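Local coordinates for protein 2,5-dihydroxypyridine 5,6-dioxygenase (Pseudomonas putida KT2440, PDB 7CUP) that catalyses the iron(II)-dependent dioxygenolytic ring cleavage of 2,5-dihydroxypyridine between carbons 5 and 6, giving N-formylmaleamate in aerobic nicotinate degradation, at residues A[17-21]-A[179-183]; A[152-158]-A[326-331]; A[251-257]-A[315-319]. All blocks are in the same frame, centred on the assembly; numbering follows the deposited sequence.

Contact 1: A[17-21]-A[179-183]; sequences KLSRV and GYADE
L18 lays its CB over one face of the Y180 ring, 3.9 Å from the ring centroid and 18° off the ring normal, a CH-pi contact displaced toward the CD2 side. The L18 carbonyl O also lies close to this ring, 3.3 Å from Y180 CD2, while Y178 meets it edge-to-face from outside the two segments. The second flat group is the R20 guanidinium, with D182 CB over one of its faces. R20 and D182 run side by side and point the same way; their charged planes are 43° apart, and the salt bridge is made by a single pair, R20 NH2 to D182 OD2 at 2.9 Å. K139 shares that carboxylate oxygen, and Y178 OH bonds OD1. The backbone course sets D182 CB against the L18 carbonyl O at 3.3 Å. S19 OG accepts A181 N at 3.1 Å (153°) and is also bonded to V15 O, one turn back. Replacing Y180 by an alanine would probably leave L18 CB without its aromatic partner and open a gap beside the helix end. S19 O and A181 O are both held by R118. R20, with positive phi, is the C-prime residue of a Schellman motif, R20 N to K17 O and V21 N to L16 O, which terminates helix 5-18 against the loop leading to strand 187-189.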
ATOM      1  N   LYS A  17       2.613  16.221  26.036  1.00 24.46           N
ATOM      2  CA  LYS A  17       2.190  16.939  27.269  1.00 30.20           C
ATOM      3  C   LYS A  17       3.414  17.241  28.151  1.00 28.01           C
ATOM      4  O   LYS A  17       3.613  18.416  28.502  1.00 26.86           O
ATOM      5  CB  LYS A  17       1.122  16.142  28.017  1.00 30.03           C
ATOM      6  CG  LYS A  17      -0.223  16.837  28.071  1.00 40.49           C
ATOM      7  CD  LYS A  17      -1.285  16.116  28.872  1.00 44.53           C
ATOM      8  CE  LYS A  17      -2.262  15.393  27.972  1.00 50.03           C
ATOM      9  NZ  LYS A  17      -3.098  14.430  28.720  1.00 57.15           N
ATOM     10  N   LEU A  18       4.235  16.244  28.466  1.00 24.55           N
ATOM     11  CA  LEU A  18       5.449  16.485  29.269  1.00 24.82           C
ATOM     12  C   LEU A  18       6.323  17.502  28.537  1.00 22.70           C
ATOM     13  O   LEU A  18       7.031  18.261  29.203  1.00 22.81           O
ATOM     14  CB  LEU A  18       6.191  15.165  29.490  1.00 26.54           C
ATOM     15  CG  LEU A  18       5.556  14.228  30.507  1.00 27.77           C
ATOM     16  CD1 LEU A  18       6.315  12.905  30.568  1.00 29.22           C
ATOM     17  CD2 LEU A  18       5.492  14.889  31.885  1.00 31.63           C
ATOM     18  N   SER A  19       6.292  17.497  27.210  1.00 22.27           N
ATOM     19  CA  SER A  19       7.050  18.429  26.335  1.00 20.92           C
ATOM     20  C   SER A  19       6.356  19.801  26.218  1.00 20.71           C
ATOM     21  O   SER A  19       6.789  20.603  25.373  1.00 22.72           O
ATOM     22  CB  SER A  19       7.279  17.810  24.961  1.00 20.86           C
ATOM     23  OG  SER A  19       8.175  16.722  25.024  1.00 20.36           O
ATOM     24  N   ARG A  20       5.299  20.054  26.985  1.00 21.88           N
ATOM     25  CA  ARG A  20       4.591  21.359  27.089  1.00 24.73           C
ATOM     26  C   ARG A  20       3.897  21.704  25.772  1.00 25.01           C
ATOM     27  O   ARG A  20       3.738  22.902  25.442  1.00 21.70           O
ATOM     28  CB  ARG A  20       5.538  22.447  27.622  1.00 28.93           C
ATOM     29  CG  ARG A  20       5.835  22.256  29.108  1.00 32.16           C
ATOM     30  CD  ARG A  20       6.437  23.429  29.872  1.00 38.87           C
ATOM     31  NE  ARG A  20       7.611  22.961  30.609  1.00 45.90           N
ATOM     32  CZ  ARG A  20       7.606  22.166  31.693  1.00 51.49           C
ATOM     33  NH1 ARG A  20       6.465  21.738  32.212  1.00 57.81           N
ATOM     34  NH2 ARG A  20       8.752  21.802  32.256  1.00 48.93           N
ATOM     35  N   VAL A  21       3.415  20.698  25.053  1.00 21.57           N
ATOM     36  CA  VAL A  21       2.548  20.951  23.873  1.00 20.67           C
ATOM     37  C   VAL A  21       1.131  21.181  24.379  1.00 21.03           C
ATOM     38  O   VAL A  21       0.655  20.387  25.177  1.00 20.44           O
ATOM     39  CB  VAL A  21       2.590  19.789  22.885  1.00 19.65           C
ATOM     40  CG1 VAL A  21       1.558  19.946  21.803  1.00 20.79           C
ATOM     41  CG2 VAL A  21       3.984  19.618  22.323  1.00 19.52           C
ATOM     42  N   GLY A 179      14.296  12.339  28.183  1.00 22.88           N
ATOM     43  CA  GLY A 179      13.252  11.706  27.353  1.00 21.07           C
ATOM     44  C   GLY A 179      12.194  12.655  26.817  1.00 23.84           C
ATOM     45  O   GLY A 179      11.271  12.177  26.130  1.00 21.64           O
ATOM     46  N   TYR A 180      12.256  13.955  27.111  1.00 24.53           N
ATOM     47  CA  TYR A 180      11.201  14.890  26.636  1.00 22.82           C
ATOM     48  C   TYR A 180      11.799  16.282  26.468  1.00 24.32           C
ATOM     49  O   TYR A 180      12.878  16.552  27.054  1.00 23.94           O
ATOM     50  CB  TYR A 180       9.931  14.741  27.484  1.00 24.66           C
ATOM     51  CG  TYR A 180       9.993  15.061  28.959  1.00 25.92           C
ATOM     52  CD1 TYR A 180      10.236  14.081  29.910  1.00 25.57           C
ATOM     53  CD2 TYR A 180       9.716  16.346  29.428  1.00 28.09           C
ATOM     54  CE1 TYR A 180      10.256  14.376  31.266  1.00 25.63           C
ATOM     55  CE2 TYR A 180       9.714  16.648  30.786  1.00 26.48           C
ATOM     56  CZ  TYR A 180       9.982  15.661  31.715  1.00 27.33           C
ATOM     57  OH  TYR A 180       9.969  15.975  33.048  1.00 28.56           O
ATOM     58  N   ALA A 181      11.175  17.093  25.600  1.00 23.40           N
ATOM     59  CA  ALA A 181      11.640  18.428  25.178  1.00 23.08           C
ATOM     60  C   ALA A 181      10.710  19.525  25.708  1.00 25.30           C
ATOM     61  O   ALA A 181       9.960  20.103  24.889  1.00 22.16           O
ATOM     62  CB  ALA A 181      11.733  18.477  23.684  1.00 25.82           C
ATOM     63  N   ASP A 182      10.825  19.819  27.011  1.00 26.34           N
ATOM     64  CA  ASP A 182       9.932  20.709  27.800  1.00 29.28           C
ATOM     65  C   ASP A 182      10.459  22.149  27.776  1.00 30.19           C
ATOM     66  O   ASP A 182       9.670  23.062  27.856  1.00 31.46           O
ATOM     67  CB  ASP A 182       9.709  20.195  29.232  1.00 27.46           C
ATOM     68  CG  ASP A 182      10.976  19.950  30.030  1.00 27.50           C
ATOM     69  OD1 ASP A 182      12.013  19.634  29.415  1.00 30.41           O
ATOM     70  OD2 ASP A 182      10.895  20.047  31.264  1.00 28.82           O
ATOM     71  N   GLU A 183      11.740  22.371  27.599  1.00 34.04           N
ATOM     72  CA  GLU A 183      12.274  23.740  27.694  1.00 34.52           C
ATOM     73  C   GLU A 183      12.609  24.275  26.317  1.00 33.02           C
ATOM     74  O   GLU A 183      12.995  23.538  25.422  1.00 28.62           O
ATOM     75  CB  GLU A 183      13.474  23.711  28.624  1.00 39.74           C
ATOM     76  CG  GLU A 183      13.032  23.594  30.061  1.00 49.71           C
ATOM     77  CD  GLU A 183      14.216  23.511  30.980  1.00 53.16           C
ATOM     78  OE1 GLU A 183      14.126  22.753  31.970  1.00 57.72           O
ATOM     79  OE2 GLU A 183      15.242  24.170  30.654  1.00 54.67           O
TER

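Contact 2: A[152-158]-A[326-331]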
ATOM      1  N   ALA A 152      32.144  19.082  39.072  1.00 50.33           N
ATOM      2  CA  ALA A 152      33.277  18.117  39.128  1.00 48.70           C
ATOM      3  C   ALA A 152      34.447  18.691  38.333  1.00 47.72           C
ATOM      4  O   ALA A 152      34.190  19.397  37.350  1.00 49.73           O
ATOM      5  CB  ALA A 152      32.897  16.752  38.594  1.00 45.99           C
ATOM      6  N   ARG A 153      35.679  18.402  38.749  1.00 49.44           N
ATOM      7  CA  ARG A 153      36.912  18.966  38.131  1.00 52.73           C
ATOM      8  C   ARG A 153      37.623  17.882  37.313  1.00 48.62           C
ATOM      9  O   ARG A 153      38.376  18.245  36.369  1.00 44.60           O
ATOM     10  CB  ARG A 153      37.811  19.568  39.218  1.00 57.69           C
ATOM     11  CG  ARG A 153      37.381  20.955  39.677  1.00 64.76           C
ATOM     12  CD  ARG A 153      37.570  21.998  38.582  1.00 74.80           C
ATOM     13  NE  ARG A 153      38.761  22.846  38.722  1.00 84.94           N
ATOM     14  CZ  ARG A 153      39.971  22.625  38.184  1.00 84.84           C
ATOM     15  NH1 ARG A 153      40.217  21.541  37.464  1.00 82.03           N
ATOM     16  NH2 ARG A 153      40.946  23.499  38.386  1.00 81.88           N
ATOM     17  N   SER A 154      37.397  16.616  37.680  1.00 45.69           N
ATOM     18  CA  SER A 154      37.870  15.402  36.966  1.00 42.24           C
ATOM     19  C   SER A 154      36.799  14.301  37.038  1.00 45.73           C
ATOM     20  O   SER A 154      36.041  14.242  38.051  1.00 41.31           O
ATOM     21  CB  SER A 154      39.160  14.908  37.551  1.00 39.96           C
ATOM     22  OG  SER A 154      38.913  14.208  38.765  1.00 39.37           O
ATOM     23  N   LEU A 155      36.764  13.430  36.023  1.00 41.81           N
ATOM     24  CA  LEU A 155      36.037  12.135  36.091  1.00 43.33           C
ATOM     25  C   LEU A 155      37.069  11.003  36.061  1.00 39.28           C
ATOM     26  O   LEU A 155      38.045  11.116  35.287  1.00 42.10           O
ATOM     27  CB  LEU A 155      35.032  12.047  34.933  1.00 41.66           C
ATOM     28  CG  LEU A 155      34.253  10.732  34.819  1.00 43.49           C
ATOM     29  CD1 LEU A 155      32.908  10.958  34.145  1.00 46.46           C
ATOM     30  CD2 LEU A 155      35.052   9.685  34.060  1.00 45.19           C
ATOM     31  N   HIS A 156      36.866   9.950  36.865  1.00 38.57           N
ATOM     32  CA  HIS A 156      37.792   8.783  36.889  1.00 39.80           C
ATOM     33  C   HIS A 156      37.028   7.457  36.806  1.00 35.12           C
ATOM     34  O   HIS A 156      36.040   7.255  37.566  1.00 36.67           O
ATOM     35  CB  HIS A 156      38.756   8.828  38.104  1.00 44.31           C
ATOM     36  CG  HIS A 156      40.030   8.083  37.843  1.00 49.49           C
ATOM     37  ND1 HIS A 156      41.196   8.721  37.417  1.00 52.42           N
ATOM     38  CD2 HIS A 156      40.307   6.757  37.851  1.00 49.21           C
ATOM     39  CE1 HIS A 156      42.143   7.821  37.209  1.00 50.80           C
ATOM     40  NE2 HIS A 156      41.623   6.602  37.470  1.00 52.12           N
ATOM     41  N   VAL A 157      37.522   6.527  35.990  1.00 33.25           N
ATOM     42  CA  VAL A 157      36.891   5.183  35.891  1.00 33.73           C
ATOM     43  C   VAL A 157      37.907   4.101  36.242  1.00 33.21           C
ATOM     44  O   VAL A 157      39.029   4.134  35.695  1.00 32.67           O
ATOM     45  CB  VAL A 157      36.282   4.953  34.507  1.00 34.17           C
ATOM     46  CG1 VAL A 157      35.734   3.539  34.373  1.00 36.50           C
ATOM     47  CG2 VAL A 157      35.196   5.984  34.238  1.00 36.39           C
ATOM     48  N   ARG A 158      37.468   3.163  37.071  1.00 33.52           N
ATOM     49  CA  ARG A 158      38.202   1.911  37.403  1.00 38.79           C
ATOM     50  C   ARG A 158      37.256   0.705  37.266  1.00 36.09           C
ATOM     51  O   ARG A 158      36.081   0.789  37.656  1.00 37.00           O
ATOM     52  CB  ARG A 158      38.787   2.021  38.823  1.00 47.60           C
ATOM     53  CG  ARG A 158      39.835   3.121  38.995  1.00 55.70           C
ATOM     54  CD  ARG A 158      40.716   3.009  40.240  1.00 64.68           C
ATOM     55  NE  ARG A 158      40.168   3.703  41.406  1.00 73.69           N
ATOM     56  CZ  ARG A 158      40.370   4.992  41.723  1.00 81.91           C
ATOM     57  NH1 ARG A 158      39.821   5.504  42.818  1.00 80.58           N
ATOM     58  NH2 ARG A 158      41.110   5.769  40.949  1.00 84.63           N
ATOM     59  N   CYS A 326      31.653  -0.922  36.567  1.00 36.18           N
ATOM     60  CA  CYS A 326      32.682   0.133  36.662  1.00 35.87           C
ATOM     61  C   CYS A 326      32.460   0.900  37.961  1.00 35.28           C
ATOM     62  O   CYS A 326      31.302   0.972  38.435  1.00 35.73           O
ATOM     63  CB  CYS A 326      32.673   1.092  35.475  1.00 36.55           C
ATOM     64  SG  CYS A 326      33.504   0.457  33.994  1.00 33.67           S
ATOM     65  N   ASP A 327      33.558   1.386  38.530  1.00 36.13           N
ATOM     66  CA  ASP A 327      33.554   2.422  39.582  1.00 37.24           C
ATOM     67  C   ASP A 327      33.789   3.747  38.865  1.00 33.10           C
ATOM     68  O   ASP A 327      34.755   3.841  38.085  1.00 30.61           O
ATOM     69  CB  ASP A 327      34.603   2.121  40.658  1.00 41.08           C
ATOM     70  CG  ASP A 327      34.429   0.800  41.390  1.00 39.59           C
ATOM     71  OD1 ASP A 327      33.302   0.276  41.453  1.00 41.82           O
ATOM     72  OD2 ASP A 327      35.438   0.308  41.895  1.00 48.08           O
ATOM     73  N   ILE A 328      32.916   4.722  39.100  1.00 35.31           N
ATOM     74  CA  ILE A 328      33.014   6.060  38.452  1.00 35.61           C
ATOM     75  C   ILE A 328      33.106   7.111  39.553  1.00 37.24           C
ATOM     76  O   ILE A 328      32.185   7.144  40.444  1.00 33.86           O
ATOM     77  CB  ILE A 328      31.818   6.348  37.524  1.00 34.46           C
ATOM     78  CG1 ILE A 328      31.501   5.173  36.594  1.00 34.98           C
ATOM     79  CG2 ILE A 328      32.081   7.633  36.756  1.00 35.11           C
ATOM     80  CD1 ILE A 328      30.209   5.350  35.818  1.00 33.29           C
ATOM     81  N   TYR A 329      34.128   7.964  39.448  1.00 38.54           N
ATOM     82  CA  TYR A 329      34.404   9.065  40.409  1.00 42.04           C
ATOM     83  C   TYR A 329      34.360  10.422  39.717  1.00 37.64           C
ATOM     84  O   TYR A 329      34.913  10.587  38.586  1.00 39.68           O
ATOM     85  CB  TYR A 329      35.777   8.898  41.065  1.00 41.26           C
ATOM     86  CG  TYR A 329      35.912   7.610  41.815  1.00 40.44           C
ATOM     87  CD1 TYR A 329      36.401   6.475  41.190  1.00 44.29           C
ATOM     88  CD2 TYR A 329      35.522   7.519  43.134  1.00 41.25           C
ATOM     89  CE1 TYR A 329      36.510   5.275  41.870  1.00 45.89           C
ATOM     90  CE2 TYR A 329      35.626   6.328  43.829  1.00 42.41           C
ATOM     91  CZ  TYR A 329      36.118   5.208  43.191  1.00 42.62           C
ATOM     92  OH  TYR A 329      36.202   4.036  43.869  1.00 52.65           O
ATOM     93  N   LEU A 330      33.748  11.367  40.430  1.00 40.18           N
ATOM     94  CA  LEU A 330      33.844  12.824  40.194  1.00 45.39           C
ATOM     95  C   LEU A 330      34.777  13.405  41.265  1.00 46.80           C
ATOM     96  O   LEU A 330      34.440  13.313  42.469  1.00 38.26           O
ATOM     97  CB  LEU A 330      32.441  13.425  40.290  1.00 46.18           C
ATOM     98  CG  LEU A 330      31.469  12.943  39.218  1.00 48.35           C
ATOM     99  CD1 LEU A 330      30.146  13.687  39.326  1.00 47.48           C
ATOM    100  CD2 LEU A 330      32.087  13.095  37.824  1.00 46.92           C
ATOM    101  N   ASP A 331      35.930  13.924  40.846  1.00 48.83           N
ATOM    102  CA  ASP A 331      37.048  14.174  41.786  1.00 51.58           C
ATOM    103  C   ASP A 331      37.238  12.865  42.566  1.00 57.07           C
ATOM    104  O   ASP A 331      37.463  11.832  41.894  1.00 56.83           O
ATOM    105  CB  ASP A 331      36.742  15.452  42.559  1.00 48.11           C
ATOM    106  CG  ASP A 331      36.475  16.582  41.584  1.00 45.50           C
ATOM    107  OD1 ASP A 331      35.424  17.184  41.679  1.00 46.56           O
ATOM    108  OD2 ASP A 331      37.305  16.798  40.692  1.00 48.65           O
TER
HETATM  109  O   HOH W   1      39.019  11.731  39.598  1.00 45.31           O
HETATM  110  O   HOH W   2      37.479   2.290  42.308  1.00 46.22           O
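D331 OD2 receives two backbone N-H groups, R153 N at 3.0 Å and, more weakly, S154 N. R153 N is bifurcated: it also reaches D331 OD1 at 3.2 Å, and both oxygens offer R153 the syn lone pair, so one amide sits in the mouth of the carboxylate. The D331 main chain answers with a nearly straight bond from its N to S154 O, while water 1 joins S154 OG to D331 O. Beyond this end, strands 154-158 and 327-330 run antiparallel at 164°. H156 with Y329 and R158 with D327 are the hydrogen-bonded pairs; the D327 N to R158 O bond, 2.7 Å, lies nearly along the C=O axis. On the face bearing these four residues, the R158 chain bends at chi3 (-90°) and brings NH1 over the Y329 ring, 3.5 Å from CE1, with the two planes 33° apart. Water 2, in the ring plane at the Y329 edge, links R158 NE, D327 OD2 and Y329 OH; D327 OD1 accepts A338 N. H156 turns its ring nitrogens to H166 and D164. L155, V157, I328 and L330 occupy the other face, where V157 CG1 touches C326 SG at 3.8 Å and F299 touches the first three. The chemistry thus divides by face: apolar packing on one, and on the other a polar surface where D327 probably tempers the charge of R158 through water, without a direct ion pair.

Contact 3: A[251-257]-A[315-319]. With FE (Fe (III) ion), chain G.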
ATOM      1  N   TYR A 251      37.949  -1.360  11.307  1.00 25.54           N
ATOM      2  CA  TYR A 251      36.786  -0.471  11.093  1.00 23.93           C
ATOM      3  C   TYR A 251      37.263   0.973  11.166  1.00 23.56           C
ATOM      4  O   TYR A 251      36.998   1.761  10.260  1.00 26.11           O
ATOM      5  CB  TYR A 251      35.701  -0.724  12.132  1.00 24.18           C
ATOM      6  CG  TYR A 251      34.491   0.156  11.955  1.00 24.85           C
ATOM      7  CD1 TYR A 251      33.572  -0.099  10.945  1.00 27.36           C
ATOM      8  CD2 TYR A 251      34.271   1.252  12.773  1.00 24.82           C
ATOM      9  CE1 TYR A 251      32.444   0.694  10.791  1.00 26.41           C
ATOM     10  CE2 TYR A 251      33.147   2.052  12.639  1.00 24.29           C
ATOM     11  CZ  TYR A 251      32.231   1.769  11.642  1.00 26.68           C
ATOM     12  OH  TYR A 251      31.143   2.566  11.460  1.00 25.21           O
ATOM     13  N   MET A 252      37.936   1.305  12.263  1.00 28.09           N
ATOM     14  CA  MET A 252      38.442   2.671  12.529  1.00 27.38           C
ATOM     15  C   MET A 252      39.432   3.110  11.439  1.00 32.28           C
ATOM     16  O   MET A 252      39.348   4.286  11.039  1.00 30.51           O
ATOM     17  CB  MET A 252      39.059   2.738  13.920  1.00 28.47           C
ATOM     18  CG  MET A 252      38.034   2.475  14.985  1.00 28.22           C
ATOM     19  SD  MET A 252      38.515   2.817  16.661  1.00 31.55           S
ATOM     20  CE  MET A 252      38.337   4.601  16.685  1.00 32.35           C
ATOM     21  N   LYS A 253      40.294   2.238  10.910  1.00 30.86           N
ATOM     22  CA  LYS A 253      41.302   2.695   9.916  1.00 33.33           C
ATOM     23  C   LYS A 253      40.610   2.927   8.563  1.00 31.99           C
ATOM     24  O   LYS A 253      41.147   3.686   7.753  1.00 27.92           O
ATOM     25  CB  LYS A 253      42.514   1.754   9.836  1.00 38.14           C
ATOM     26  CG  LYS A 253      42.284   0.372   9.247  1.00 50.48           C
ATOM     27  CD  LYS A 253      42.074   0.312   7.719  1.00 57.71           C
ATOM     28  CE  LYS A 253      41.385  -0.964   7.250  1.00 53.79           C
ATOM     29  NZ  LYS A 253      40.167  -0.711   6.439  1.00 50.15           N
ATOM     30  N   TYR A 254      39.431   2.337   8.345  1.00 27.50           N
ATOM     31  CA  TYR A 254      38.640   2.474   7.101  1.00 25.54           C
ATOM     32  C   TYR A 254      38.493   3.947   6.736  1.00 26.08           C
ATOM     33  O   TYR A 254      38.521   4.317   5.546  1.00 27.71           O
ATOM     34  CB  TYR A 254      37.258   1.851   7.285  1.00 24.86           C
ATOM     35  CG  TYR A 254      36.252   2.151   6.203  1.00 23.89           C
ATOM     36  CD1 TYR A 254      36.411   1.670   4.930  1.00 25.83           C
ATOM     37  CD2 TYR A 254      35.135   2.926   6.470  1.00 25.69           C
ATOM     38  CE1 TYR A 254      35.473   1.922   3.939  1.00 26.72           C
ATOM     39  CE2 TYR A 254      34.176   3.171   5.506  1.00 26.75           C
ATOM     40  CZ  TYR A 254      34.350   2.675   4.231  1.00 26.67           C
ATOM     41  OH  TYR A 254      33.405   2.913   3.279  1.00 25.92           O
ATOM     42  N   PHE A 255      38.340   4.783   7.740  1.00 29.14           N
ATOM     43  CA  PHE A 255      37.989   6.211   7.552  1.00 34.05           C
ATOM     44  C   PHE A 255      39.249   7.008   7.218  1.00 36.80           C
ATOM     45  O   PHE A 255      39.108   8.151   6.855  1.00 38.92           O
ATOM     46  CB  PHE A 255      37.312   6.748   8.812  1.00 34.38           C
ATOM     47  CG  PHE A 255      35.975   6.099   9.059  1.00 35.38           C
ATOM     48  CD1 PHE A 255      34.822   6.627   8.498  1.00 32.68           C
ATOM     49  CD2 PHE A 255      35.879   4.940   9.815  1.00 32.54           C
ATOM     50  CE1 PHE A 255      33.593   6.025   8.729  1.00 35.98           C
ATOM     51  CE2 PHE A 255      34.644   4.335  10.033  1.00 32.71           C
ATOM     52  CZ  PHE A 255      33.506   4.869   9.475  1.00 34.57           C
ATOM     53  N   ASN A 256      40.426   6.405   7.349  1.00 38.41           N
ATOM     54  CA  ASN A 256      41.727   7.034   7.018  1.00 42.83           C
ATOM     55  C   ASN A 256      41.746   8.465   7.561  1.00 39.65           C
ATOM     56  O   ASN A 256      41.846   9.408   6.761  1.00 40.29           O
ATOM     57  CB  ASN A 256      42.043   7.001   5.519  1.00 46.42           C
ATOM     58  CG  ASN A 256      43.467   7.461   5.266  1.00 48.87           C
ATOM     59  OD1 ASN A 256      43.735   8.205   4.326  1.00 61.69           O
ATOM     60  ND2 ASN A 256      44.386   7.048   6.124  1.00 49.89           N
ATOM     61  N   ASP A 257      41.644   8.600   8.880  1.00 36.87           N
ATOM     62  CA  ASP A 257      41.545   9.903   9.575  1.00 36.69           C
ATOM     63  C   ASP A 257      41.947   9.697  11.023  1.00 37.39           C
ATOM     64  O   ASP A 257      41.313   8.926  11.734  1.00 39.37           O
ATOM     65  CB  ASP A 257      40.137  10.483   9.506  1.00 37.19           C
ATOM     66  CG  ASP A 257      40.011  11.900  10.053  1.00 40.75           C
ATOM     67  OD1 ASP A 257      41.012  12.426  10.608  1.00 34.37           O
ATOM     68  OD2 ASP A 257      38.888  12.463   9.945  1.00 43.45           O
ATOM     69  N   THR A 315      35.167  14.456  12.254  1.00 33.04           N
ATOM     70  CA  THR A 315      35.312  13.136  11.577  1.00 34.55           C
ATOM     71  C   THR A 315      33.974  12.399  11.643  1.00 29.55           C
ATOM     72  O   THR A 315      33.249  12.524  12.623  1.00 25.08           O
ATOM     73  CB  THR A 315      36.444  12.312  12.205  1.00 33.27           C
ATOM     74  OG1 THR A 315      36.662  11.152  11.406  1.00 38.22           O
ATOM     75  CG2 THR A 315      36.145  11.889  13.623  1.00 34.37           C
ATOM     76  N   PRO A 316      33.555  11.689  10.576  1.00 33.44           N
ATOM     77  CA  PRO A 316      32.268  10.994  10.580  1.00 32.37           C
ATOM     78  C   PRO A 316      32.244   9.729  11.447  1.00 33.60           C
ATOM     79  O   PRO A 316      31.177   9.327  11.855  1.00 34.24           O
ATOM     80  CB  PRO A 316      32.089  10.588   9.116  1.00 34.69           C
ATOM     81  CG  PRO A 316      33.495  10.448   8.599  1.00 35.99           C
ATOM     82  CD  PRO A 316      34.266  11.540   9.300  1.00 34.29           C
ATOM     83  N   CYS A 317      33.402   9.112  11.687  1.00 32.13           N
ATOM     84  CA  CYS A 317      33.477   7.830  12.438  1.00 31.17           C
ATOM     85  C   CYS A 317      33.097   8.046  13.911  1.00 30.90           C
ATOM     86  O   CYS A 317      33.813   8.751  14.621  1.00 30.17           O
ATOM     87  CB  CYS A 317      34.861   7.225  12.318  1.00 33.39           C
ATOM     88  SG  CYS A 317      35.004   5.616  13.127  1.00 33.28           S
ATOM     89  N   HIS A 318      32.018   7.408  14.365  1.00 28.59           N
ATOM     90  CA  HIS A 318      31.451   7.597  15.718  1.00 27.89           C
ATOM     91  C   HIS A 318      31.158   6.243  16.379  1.00 28.59           C
ATOM     92  O   HIS A 318      30.367   5.443  15.815  1.00 25.93           O
ATOM     93  CB  HIS A 318      30.200   8.459  15.597  1.00 31.79           C
ATOM     94  CG  HIS A 318      29.451   8.528  16.875  1.00 32.90           C
ATOM     95  ND1 HIS A 318      28.222   7.940  17.036  1.00 34.89           N
ATOM     96  CD2 HIS A 318      29.797   9.048  18.064  1.00 32.35           C
ATOM     97  CE1 HIS A 318      27.814   8.111  18.269  1.00 34.38           C
ATOM     98  NE2 HIS A 318      28.758   8.794  18.912  1.00 35.37           N
ATOM     99  N   LEU A 319      31.735   6.003  17.559  1.00 26.93           N
ATOM    100  CA  LEU A 319      31.432   4.808  18.400  1.00 27.19           C
ATOM    101  C   LEU A 319      30.901   5.251  19.760  1.00 26.42           C
ATOM    102  O   LEU A 319      31.381   6.275  20.283  1.00 25.41           O
ATOM    103  CB  LEU A 319      32.688   3.956  18.577  1.00 24.94           C
ATOM    104  CG  LEU A 319      33.368   3.519  17.284  1.00 29.68           C
ATOM    105  CD1 LEU A 319      34.631   2.734  17.613  1.00 31.49           C
ATOM    106  CD2 LEU A 319      32.438   2.692  16.399  1.00 28.80           C
TER
HETATM  107 FE    FE G 401      28.786   9.378  21.029  1.00 43.68          FE
HETATM  108  O   HOH W   3      30.860   4.566  13.030  1.00 26.46           O
HETATM  109  O   HOH W   4      29.485  11.339  19.938  1.00 37.96           O
HETATM  110  O   HOH W   5      26.491   9.561  20.791  1.00 30.85           O
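C317 CB stands over the centre of the F255 ring, 3.5 Å from the F255 ring centroid and 11° off its normal. C317 has SG anti to its backbone N (chi1 -177°), which swings the sulfur out obliquely beside the CD2-CE2 side, 3.4 Å from F255 CE2. The Y254 ring covers the opposite face of F255 through CD2, so the phenyl is sandwiched. P316 CG comes obliquely to F255 CD1. The same sulfur stands obliquely to Y251, 5.1 Å from that ring's centroid. Y251 CE2 also meets L319 CD2, the two side chains sliding past each other in opposite directions, and the M252 chain, bent at its last torsion, sets SD against L319 CD1 at 4.0 Å. This joins the C-terminal end of helix 243-253 to the loop entering strand 319-323, the outermost strand, within this chain, of an antiparallel sheet and part of the iron site. There H318 NE2 binds the iron at 2.2 Å, with S302, D320, H265 and waters 4 and 5 completing the shell; H318 ND1 is hydrogen-bonded to T73 O, which fixes the imidazole's rotation. Water 3 accepts from Y251 OH, lying in the ring plane, and donates to H318 O. At the far end T315 OG1 donates to D257 OD2 at 3.0 Å, coming from 55° out of the carboxylate plane, while D257 OD1 takes E259 N.

Contacts 1 and 3 lie on opposite sides of the chain's centre, their own centres 35 Å apart; contact 3 follows contact 1 along the sequence. Contact 2 crosses contact 1 in chain order, since 152-158 falls between 17-21 and 179-183, and it encloses both segments of contact 3. None of the three touches another. The nearest atoms of contacts 1 and 2 are about 19 Å apart. Between contacts 1 and 3 the nearest atoms are about 17 Å apart, and between contacts 2 and 3 about 14 Å. Contact 3 reaches the iron directly through H318, whereas contact 2 is farther off, the L155 side chain about 14 Å from the iron. Contact 1 lies away from the iron site.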